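Local coordinates for clan CA, family C40, NlpC/P60 superfamily cysteine peptidase (Trichomonas vaginalis, PDB 6BIO), which is probably a cysteine-type peptidase of the NlpC/P60 family, whose relatives hydrolyse peptide bonds in bacterial peptidoglycan, at residues L118-D123 and Y144-I149; F125-Y130 and I134-E139. One frame throughout, in Å; residues are numbered along the deposited sequence.

Overall arrangement
Strand 114-122, next to strand 125-130 in an antiparallel sheet, carries residues 118-123, the first half of interaction 1. The chain then turns into strand 125-130, which pairs with strand 133-138 in interaction 2, a beta hairpin with a two-residue turn between the strands. Beyond that hairpin the chain leaves the sheet, and residues 144-149 come back against 118-123, closing a loop of 20 intervening residues. Interaction 2 is therefore nested inside interaction 1. The two meet directly, since Leu118 and Asp119 pair with Arg127. Interaction 2 pairs strands within the SH3-like region; interaction 1 brings the linker that leads to helix 154-163 against it.

Interaction 1 of 2, residues L118-D123 and Y144-I149; sequences LDFNCD and YKWKQI
The indole of Trp146 is covered on both faces: Phe120 and the CB methylene of Asn121 lie over one, both toward the rim, and the CG methylene of its own neighbour Lys147 lies over the centre of the other. Phe120 brings only one side of its ring, with CD2 3.6 Å from CD2 of Trp146. The phenyl plane is tilted 53° from the indole, too oblique for a stack or an edge-to-face pair. Next to it, the amide of Asn121 sits past the rim of the six-membered ring, its CG 3.4 Å from CZ2 of Trp146, and the two planes are 33° apart. Asparagine suits this place because its short chain sets the amide beside the indole rim, where both ends reach other partners: OD1 accepts from a water 2.9 Å away, and ND2 bonds to Asp194. That water lies at the indole edge, in the ring plane, and accepts from Lys147 NZ at 3.1 Å. Here strand 114-122 of the bacterial SH3-like region meets the irregular linker running on to helix 154-163. Trp146 reaches back to the strand because its CG sits between the backbone N and the carbonyl carbon (chi1 70°). The side chain of Lys147 is extended, so its methylenes run along the far side of the indole before the ammonium forms a salt bridge with Asp154. Phe120 also stacks with His55, which places its ring between the linker and another strand of the sheet.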
ATOM      1  N   LEU A 118       6.996 -15.439  -2.321  1.00  6.09           N
ATOM      2  CA  LEU A 118       7.376 -15.191  -0.941  1.00  6.78           C
ATOM      3  C   LEU A 118       7.460 -13.717  -0.606  1.00  6.49           C
ATOM      4  O   LEU A 118       7.340 -13.363   0.584  1.00  6.90           O
ATOM      5  CB  LEU A 118       8.743 -15.825  -0.631  1.00  7.70           C
ATOM      6  CG  LEU A 118       8.828 -17.336  -0.927  1.00  9.59           C
ATOM      7  CD1 LEU A 118      10.228 -17.840  -0.593  1.00 10.72           C
ATOM      8  CD2 LEU A 118       7.831 -18.137  -0.194  1.00 10.68           C
ATOM      9  N   ASP A 119       7.711 -12.856  -1.594  1.00  6.21           N
ATOM     10  CA  ASP A 119       7.765 -11.407  -1.391  1.00  6.03           C
ATOM     11  C   ASP A 119       7.450 -10.777  -2.734  1.00  6.19           C
ATOM     12  O   ASP A 119       7.594 -11.414  -3.788  1.00  6.04           O
ATOM     13  CB  ASP A 119       9.139 -10.951  -0.853  1.00  5.81           C
ATOM     14  CG  ASP A 119       9.142  -9.534  -0.384  1.00  6.24           C
ATOM     15  OD1 ASP A 119       8.067  -8.936  -0.090  1.00  6.91           O
ATOM     16  OD2 ASP A 119      10.252  -8.972  -0.228  1.00  6.26           O
ATOM     17  N   PHE A 120       6.979  -9.535  -2.680  1.00  5.91           N
ATOM     18  CA  PHE A 120       6.500  -8.834  -3.855  1.00  6.30           C
ATOM     19  C   PHE A 120       7.068  -7.428  -3.902  1.00  6.24           C
ATOM     20  O   PHE A 120       7.509  -6.883  -2.907  1.00  5.91           O
ATOM     21  CB  PHE A 120       4.966  -8.779  -3.896  1.00  7.26           C
ATOM     22  CG  PHE A 120       4.400  -7.903  -2.806  1.00  7.25           C
ATOM     23  CD1 PHE A 120       4.344  -8.345  -1.493  1.00  7.25           C
ATOM     24  CD2 PHE A 120       3.959  -6.616  -3.063  1.00  7.54           C
ATOM     25  CE1 PHE A 120       3.905  -7.556  -0.484  1.00  8.02           C
ATOM     26  CE2 PHE A 120       3.504  -5.789  -2.026  1.00  8.29           C
ATOM     27  CZ  PHE A 120       3.473  -6.266  -0.751  1.00  8.13           C
ATOM     28  N   ASN A 121       7.003  -6.804  -5.076  1.00  6.42           N
ATOM     29  CA  ASN A 121       7.421  -5.419  -5.264  1.00  6.58           C
ATOM     30  C   ASN A 121       8.873  -5.234  -4.888  1.00  6.65           C
ATOM     31  O   ASN A 121       9.272  -4.196  -4.373  1.00  7.13           O
ATOM     32  CB  ASN A 121       6.516  -4.431  -4.526  1.00  6.96           C
ATOM     33  CG  ASN A 121       6.691  -2.999  -4.970  1.00  7.22           C
ATOM     34  OD1 ASN A 121       7.062  -2.720  -6.100  1.00  8.10           O
ATOM     35  ND2 ASN A 121       6.340  -2.070  -4.093  1.00  8.11           N
ATOM     36  N   CYS A 122       9.686  -6.248  -5.224  1.00  6.61           N
ATOM     37  CA  CYS A 122      11.115  -6.223  -4.891  1.00  7.35           C
ATOM     38  C   CYS A 122      11.907  -5.567  -6.024  1.00  7.23           C
ATOM     39  O   CYS A 122      12.647  -6.215  -6.752  1.00  7.38           O
ATOM     40  CB  CYS A 122      11.637  -7.630  -4.628  1.00  7.43           C
ATOM     41  SG  CYS A 122      10.542  -8.711  -3.687  1.00  7.59           S
ATOM     42  N   ASP A 123      11.702  -4.264  -6.187  1.00  8.00           N
ATOM     43  CA  ASP A 123      12.444  -3.478  -7.164  1.00  8.42           C
ATOM     44  C   ASP A 123      12.397  -4.092  -8.558  1.00  8.67           C
ATOM     45  O   ASP A 123      13.424  -4.189  -9.255  1.00  9.38           O
ATOM     46  CB  ASP A 123      13.879  -3.270  -6.708  1.00 10.23           C
ATOM     47  CG  ASP A 123      13.962  -2.550  -5.378  1.00 11.54           C
ATOM     48  OD1 ASP A 123      13.033  -1.826  -5.004  1.00 13.04           O
ATOM     49  OD2 ASP A 123      14.937  -2.742  -4.669  1.00 12.62           O
ATOM     50  N   TYR A 144       0.769 -13.948 -11.751  1.00 12.21           N
ATOM     51  CA  TYR A 144       0.172 -13.165 -10.668  1.00 11.41           C
ATOM     52  C   TYR A 144       0.673 -11.741 -10.723  1.00 11.32           C
ATOM     53  O   TYR A 144       1.857 -11.488 -10.916  1.00 12.84           O
ATOM     54  CB  TYR A 144       0.561 -13.793  -9.330  1.00 10.76           C
ATOM     55  CG  TYR A 144      -0.032 -13.109  -8.093  1.00 10.50           C
ATOM     56  CD1 TYR A 144       0.617 -12.033  -7.477  1.00 10.27           C
ATOM     57  CD2 TYR A 144      -1.234 -13.545  -7.543  1.00 10.37           C
ATOM     58  CE1 TYR A 144       0.075 -11.413  -6.349  1.00 10.23           C
ATOM     59  CE2 TYR A 144      -1.797 -12.928  -6.470  1.00 10.12           C
ATOM     60  CZ  TYR A 144      -1.139 -11.862  -5.863  1.00 10.03           C
ATOM     61  OH  TYR A 144      -1.626 -11.211  -4.764  1.00 11.05           O
ATOM     62  N   LYS A 145      -0.228 -10.797 -10.468  1.00 10.21           N
ATOM     63  CA  LYS A 145       0.084  -9.370 -10.387  1.00 10.92           C
ATOM     64  C   LYS A 145      -0.378  -8.844  -9.026  1.00  9.87           C
ATOM     65  O   LYS A 145      -1.541  -9.024  -8.651  1.00 10.76           O
ATOM     66  CB  LYS A 145      -0.620  -8.606 -11.507  1.00 13.66           C
ATOM     67  CG  LYS A 145      -0.292  -9.052 -12.882  1.00 18.29           C
ATOM     68  CD  LYS A 145       1.022  -8.498 -13.319  1.00 22.25           C
ATOM     69  CE  LYS A 145       1.346  -8.974 -14.736  1.00 24.90           C
ATOM     70  NZ  LYS A 145       1.798 -10.379 -14.707  1.00 26.93           N
ATOM     71  N   TRP A 146       0.536  -8.232  -8.276  1.00  9.18           N
ATOM     72  CA  TRP A 146       0.179  -7.751  -6.944  1.00  9.54           C
ATOM     73  C   TRP A 146      -0.603  -6.451  -6.993  1.00  9.62           C
ATOM     74  O   TRP A 146      -1.301  -6.123  -6.036  1.00 10.06           O
ATOM     75  CB  TRP A 146       1.436  -7.635  -6.076  1.00  9.67           C
ATOM     76  CG  TRP A 146       2.367  -6.545  -6.453  1.00  8.85           C
ATOM     77  CD1 TRP A 146       3.400  -6.562  -7.375  1.00  9.53           C
ATOM     78  CD2 TRP A 146       2.321  -5.222  -5.931  1.00  8.40           C
ATOM     79  NE1 TRP A 146       3.976  -5.322  -7.439  1.00  9.93           N
ATOM     80  CE2 TRP A 146       3.344  -4.491  -6.549  1.00  9.55           C
ATOM     81  CE3 TRP A 146       1.543  -4.590  -4.945  1.00  8.68           C
ATOM     82  CZ2 TRP A 146       3.588  -3.156  -6.223  1.00 10.14           C
ATOM     83  CZ3 TRP A 146       1.799  -3.283  -4.642  1.00  9.96           C
ATOM     84  CH2 TRP A 146       2.794  -2.588  -5.270  1.00  9.98           C
ATOM     85  N   LYS A 147      -0.519  -5.721  -8.095  1.00  9.99           N
ATOM     86  CA  LYS A 147      -1.340  -4.546  -8.328  1.00 11.36           C
ATOM     87  C   LYS A 147      -1.782  -4.553  -9.788  1.00 13.61           C
ATOM     88  O   LYS A 147      -1.268  -5.319 -10.616  1.00 13.79           O
ATOM     89  CB  LYS A 147      -0.619  -3.235  -7.962  1.00 11.28           C
ATOM     90  CG  LYS A 147       0.570  -2.895  -8.838  1.00 11.48           C
ATOM     91  CD  LYS A 147       1.142  -1.539  -8.468  1.00 10.89           C
ATOM     92  CE  LYS A 147       2.397  -1.215  -9.252  1.00 11.32           C
ATOM     93  NZ  LYS A 147       3.038   0.010  -8.752  1.00 11.37           N
ATOM     94  N   GLN A 148      -2.772  -3.730 -10.106  1.00 15.51           N
ATOM     95  CA  GLN A 148      -3.258  -3.591 -11.480  0.65 16.79           C
ATOM     96  C   GLN A 148      -2.124  -3.296 -12.447  1.00 18.38           C
ATOM     97  O   GLN A 148      -1.250  -2.462 -12.169  1.00 18.91           O
ATOM     98  CB  GLN A 148      -4.199  -2.393 -11.574  0.65 16.84           C
ATOM     99  CG  GLN A 148      -5.644  -2.682 -11.522  0.65 16.48           C
ATOM    100  CD  GLN A 148      -6.468  -1.442 -11.901  0.65 15.74           C
ATOM    101  OE1 GLN A 148      -6.206  -0.288 -11.446  0.65 13.69           O
ATOM    102  NE2 GLN A 148      -7.448  -1.657 -12.771  0.65 16.79           N
ATOM    103  N   ILE A 149      -2.172  -3.923 -13.614  1.00 20.00           N
ATOM    104  CA  ILE A 149      -1.309  -3.490 -14.705  1.00 23.24           C
ATOM    105  C   ILE A 149      -1.903  -2.263 -15.391  1.00 23.71           C
ATOM    106  O   ILE A 149      -1.159  -1.362 -15.788  1.00 24.61           O
ATOM    107  CB  ILE A 149      -1.046  -4.650 -15.678  1.00 25.39           C
ATOM    108  CG1 ILE A 149      -0.125  -5.681 -15.016  1.00 27.07           C
ATOM    109  CG2 ILE A 149      -0.421  -4.158 -16.973  1.00 25.62           C
ATOM    110  CD1 ILE A 149       1.277  -5.130 -14.599  1.00 28.19           C
TER
HETATM  111  O   HOH W   1       5.829  -1.127  -8.183  1.00 14.67           O

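Interaction 2 of 2, residues F125-Y130 and I134-E139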
ATOM      1  N   PHE A 125      11.026  -7.244  -9.174  1.00  7.64           N
ATOM      2  CA  PHE A 125      11.105  -8.690  -9.031  1.00  6.84           C
ATOM      3  C   PHE A 125      10.110  -9.164  -7.978  1.00  7.27           C
ATOM      4  O   PHE A 125       9.752  -8.412  -7.077  1.00  8.04           O
ATOM      5  CB  PHE A 125      12.502  -9.153  -8.573  1.00  7.23           C
ATOM      6  CG  PHE A 125      13.627  -8.859  -9.551  1.00  7.69           C
ATOM      7  CD1 PHE A 125      14.166  -7.581  -9.665  1.00  8.84           C
ATOM      8  CD2 PHE A 125      14.238  -9.902 -10.260  1.00  8.39           C
ATOM      9  CE1 PHE A 125      15.227  -7.351 -10.528  1.00  8.98           C
ATOM     10  CE2 PHE A 125      15.282  -9.664 -11.125  1.00  9.29           C
ATOM     11  CZ  PHE A 125      15.783  -8.378 -11.251  1.00  9.61           C
ATOM     12  N   TYR A 126       9.699 -10.441  -8.050  1.00  7.05           N
ATOM     13  CA  TYR A 126       9.156 -11.175  -6.910  1.00  6.68           C
ATOM     14  C   TYR A 126      10.284 -12.001  -6.315  1.00  6.62           C
ATOM     15  O   TYR A 126      11.198 -12.436  -7.035  1.00  7.97           O
ATOM     16  CB  TYR A 126       8.030 -12.143  -7.319  1.00  7.34           C
ATOM     17  CG  TYR A 126       6.738 -11.493  -7.772  1.00  7.12           C
ATOM     18  CD1 TYR A 126       5.780 -11.084  -6.846  1.00  7.75           C
ATOM     19  CD2 TYR A 126       6.483 -11.267  -9.117  1.00  7.97           C
ATOM     20  CE1 TYR A 126       4.623 -10.497  -7.237  1.00  7.91           C
ATOM     21  CE2 TYR A 126       5.290 -10.690  -9.522  1.00  9.39           C
ATOM     22  CZ  TYR A 126       4.368 -10.311  -8.577  1.00  9.45           C
ATOM     23  OH  TYR A 126       3.190  -9.711  -8.896  1.00 12.25           O
ATOM     24  N   ARG A 127      10.161 -12.334  -5.043  1.00  5.61           N
ATOM     25  CA  ARG A 127      10.984 -13.381  -4.472  1.00  6.41           C
ATOM     26  C   ARG A 127      10.137 -14.633  -4.451  1.00  6.64           C
ATOM     27  O   ARG A 127       8.989 -14.587  -4.016  1.00  7.06           O
ATOM     28  CB  ARG A 127      11.482 -13.040  -3.072  1.00  5.96           C
ATOM     29  CG  ARG A 127      12.609 -13.981  -2.626  1.00  6.95           C
ATOM     30  CD  ARG A 127      13.301 -13.549  -1.319  1.00  6.73           C
ATOM     31  NE  ARG A 127      12.420 -13.602  -0.179  1.00  6.80           N
ATOM     32  CZ  ARG A 127      12.278 -14.662   0.615  1.00  7.40           C
ATOM     33  NH1 ARG A 127      11.426 -14.610   1.627  1.00  8.34           N
ATOM     34  NH2 ARG A 127      12.958 -15.780   0.379  1.00  9.26           N
ATOM     35  N   ILE A 128      10.704 -15.747  -4.951  1.00  6.31           N
ATOM     36  CA  ILE A 128       9.938 -16.976  -5.131  1.00  6.89           C
ATOM     37  C   ILE A 128      10.716 -18.186  -4.651  1.00  7.24           C
ATOM     38  O   ILE A 128      11.936 -18.154  -4.468  1.00  7.15           O
ATOM     39  CB  ILE A 128       9.467 -17.231  -6.588  1.00  7.56           C
ATOM     40  CG1 ILE A 128      10.665 -17.454  -7.528  1.00  8.50           C
ATOM     41  CG2 ILE A 128       8.587 -16.123  -7.099  1.00  7.92           C
ATOM     42  CD1 ILE A 128      10.328 -18.137  -8.823  1.00  9.10           C
ATOM     43  N   ASN A 129       9.961 -19.263  -4.478  1.00  8.04           N
ATOM     44  CA  ASN A 129      10.476 -20.623  -4.325  1.00  8.71           C
ATOM     45  C   ASN A 129      10.001 -21.435  -5.522  1.00  9.48           C
ATOM     46  O   ASN A 129       8.790 -21.561  -5.747  1.00 10.14           O
ATOM     47  CB  ASN A 129       9.925 -21.235  -3.035  1.00 10.34           C
ATOM     48  CG  ASN A 129      10.394 -22.651  -2.804  1.00 13.03           C
ATOM     49  OD1 ASN A 129      10.426 -23.487  -3.714  1.00 13.65           O
ATOM     50  ND2 ASN A 129      10.720 -22.948  -1.577  1.00 14.96           N
ATOM     51  N   TYR A 130      10.946 -21.981  -6.306  1.00 10.04           N
ATOM     52  CA  TYR A 130      10.668 -22.970  -7.345  1.00 10.80           C
ATOM     53  C   TYR A 130      11.440 -24.235  -6.989  1.00 12.03           C
ATOM     54  O   TYR A 130      12.663 -24.223  -7.005  1.00 11.78           O
ATOM     55  CB  TYR A 130      11.135 -22.437  -8.699  1.00 10.83           C
ATOM     56  CG  TYR A 130      11.085 -23.476  -9.818  1.00 11.22           C
ATOM     57  CD1 TYR A 130       9.900 -24.118 -10.116  1.00 11.88           C
ATOM     58  CD2 TYR A 130      12.219 -23.844 -10.538  1.00 12.71           C
ATOM     59  CE1 TYR A 130       9.826 -25.084 -11.104  1.00 12.66           C
ATOM     60  CE2 TYR A 130      12.129 -24.780 -11.566  1.00 13.46           C
ATOM     61  CZ  TYR A 130      10.945 -25.390 -11.839  1.00 13.77           C
ATOM     62  OH  TYR A 130      10.929 -26.342 -12.856  1.00 15.22           O
ATOM     63  N   ILE A 134      15.395 -20.652  -4.172  1.00  8.30           N
ATOM     64  CA  ILE A 134      14.825 -19.409  -3.653  1.00  8.24           C
ATOM     65  C   ILE A 134      15.569 -18.207  -4.227  1.00  7.87           C
ATOM     66  O   ILE A 134      16.804 -18.173  -4.225  1.00  9.74           O
ATOM     67  CB  ILE A 134      14.896 -19.420  -2.118  1.00 10.20           C
ATOM     68  CG1 ILE A 134      13.990 -20.545  -1.555  1.00 13.30           C
ATOM     69  CG2 ILE A 134      14.456 -18.074  -1.537  1.00 10.84           C
ATOM     70  CD1 ILE A 134      14.402 -20.965  -0.187  1.00 15.64           C
ATOM     71  N   GLY A 135      14.826 -17.208  -4.676  1.00  7.28           N
ATOM     72  CA  GLY A 135      15.467 -16.007  -5.151  1.00  7.34           C
ATOM     73  C   GLY A 135      14.500 -15.152  -5.948  1.00  6.72           C
ATOM     74  O   GLY A 135      13.276 -15.302  -5.839  1.00  6.30           O
ATOM     75  N   TYR A 136      15.077 -14.251  -6.752  1.00  6.76           N
ATOM     76  CA  TYR A 136      14.316 -13.161  -7.350  1.00  6.93           C
ATOM     77  C   TYR A 136      14.095 -13.376  -8.842  1.00  7.86           C
ATOM     78  O   TYR A 136      15.043 -13.628  -9.584  1.00  8.58           O
ATOM     79  CB  TYR A 136      15.042 -11.828  -7.105  1.00  7.51           C
ATOM     80  CG  TYR A 136      15.078 -11.473  -5.632  1.00  6.81           C
ATOM     81  CD1 TYR A 136      16.054 -11.963  -4.780  1.00  7.16           C
ATOM     82  CD2 TYR A 136      14.062 -10.701  -5.065  1.00  6.71           C
ATOM     83  CE1 TYR A 136      16.063 -11.680  -3.439  1.00  7.13           C
ATOM     84  CE2 TYR A 136      14.059 -10.398  -3.730  1.00  7.21           C
ATOM     85  CZ  TYR A 136      15.050 -10.867  -2.911  1.00  6.99           C
ATOM     86  OH  TYR A 136      15.012 -10.561  -1.588  1.00  6.89           O
ATOM     87  N   ILE A 137      12.836 -13.226  -9.274  1.00  7.20           N
ATOM     88  CA  ILE A 137      12.442 -13.392 -10.669  1.00  7.96           C
ATOM     89  C   ILE A 137      11.765 -12.124 -11.162  1.00  8.28           C
ATOM     90  O   ILE A 137      11.001 -11.491 -10.438  1.00  8.08           O
ATOM     91  CB  ILE A 137      11.547 -14.646 -10.818  1.00  8.70           C
ATOM     92  CG1 ILE A 137      11.420 -15.029 -12.282  1.00 10.40           C
ATOM     93  CG2 ILE A 137      10.198 -14.499 -10.131  1.00  8.37           C
ATOM     94  CD1 ILE A 137      10.844 -16.406 -12.502  1.00 11.49           C
ATOM     95  N   LEU A 138      12.088 -11.731 -12.383  1.00  9.75           N
ATOM     96  CA  LEU A 138      11.512 -10.520 -12.946  1.00  9.93           C
ATOM     97  C   LEU A 138       9.991 -10.591 -12.868  1.00 10.09           C
ATOM     98  O   LEU A 138       9.360 -11.630 -13.153  1.00 10.61           O
ATOM     99  CB  LEU A 138      11.964 -10.326 -14.386  1.00  9.94           C
ATOM    100  CG  LEU A 138      13.432  -9.915 -14.615  1.00 11.37           C
ATOM    101  CD1 LEU A 138      13.804 -10.053 -16.088  1.00 11.73           C
ATOM    102  CD2 LEU A 138      13.673  -8.466 -14.158  1.00 12.20           C
ATOM    103  N   GLU A 139       9.389  -9.466 -12.488  1.00 11.41           N
ATOM    104  CA  GLU A 139       7.992  -9.567 -12.116  1.00 13.39           C
ATOM    105  C   GLU A 139       7.092  -9.907 -13.311  1.00 14.66           C
ATOM    106  O   GLU A 139       6.106 -10.632 -13.155  1.00 14.22           O
ATOM    107  CB  GLU A 139       7.541  -8.358 -11.268  1.00 16.75           C
ATOM    108  CG  GLU A 139       7.451  -7.152 -11.987  1.00 19.04           C
ATOM    109  CD  GLU A 139       7.322  -5.899 -11.058  1.00 20.36           C
ATOM    110  OE1 GLU A 139       7.278  -5.942  -9.794  1.00 21.24           O
ATOM    111  OE2 GLU A 139       7.304  -4.857 -11.646  1.00 21.51           O
TER
HETATM  112  O   HOH W   2       6.610  -7.718  -7.737  1.00 10.18           O
HETATM  113  O   HOH W   3      12.466 -10.714  -0.160  1.00  7.21           O
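Ile128 N donates to Gly135 O at 2.8 Å, the shortest of the four backbone hydrogen bonds that join these antiparallel strands into a beta hairpin of the bacterial SH3-like region. Gly135 N returns a bond to Ile128 O, making one hydrogen-bonded pair; Tyr126 and Ile137 make the next, with Tyr126 N to Ile137 O and Ile137 N to Tyr126 O each 2.9 Å. Gly135 adopts nearly fully extended backbone angles, open to a residue without CB, so glycine suits this place. Between the two pairs, Arg127 and Tyr136 face each other as a non-hydrogen-bonded pair, and here the aliphatic part of the arginine matters: CG lies over one face of the phenol in a CH-pi contact, 4.1 Å from the ring centroid. The Arg127 chain is straight as far as CD and then bends at chi3 (65°), which turns the guanidinium away from the ring. Its NH1 donates to Gln18 O, while NH2 comes edge-on to within 3.3 Å of Ile134 CG2. On the other face of the sheet the branched chains of Ile128 and Ile137 meet through their CG2 methyls, 3.8 Å apart, and pack on Ile95 and Ala93 of strand 93-96. Where the pairing ends, Phe125 and Leu138 lie alongside each other, pointing the same way, and Leu138 CD2 sits over the phenyl face, 3.9 Å from the centroid. One water donates to both Phe125 O and Glu139 OE1 and lies over the centre of the Tyr126 ring. A second water joins the polar ends of Arg127 and Tyr136, 2.9 Å from Tyr136 OH and weakly bonded to Arg127 NE.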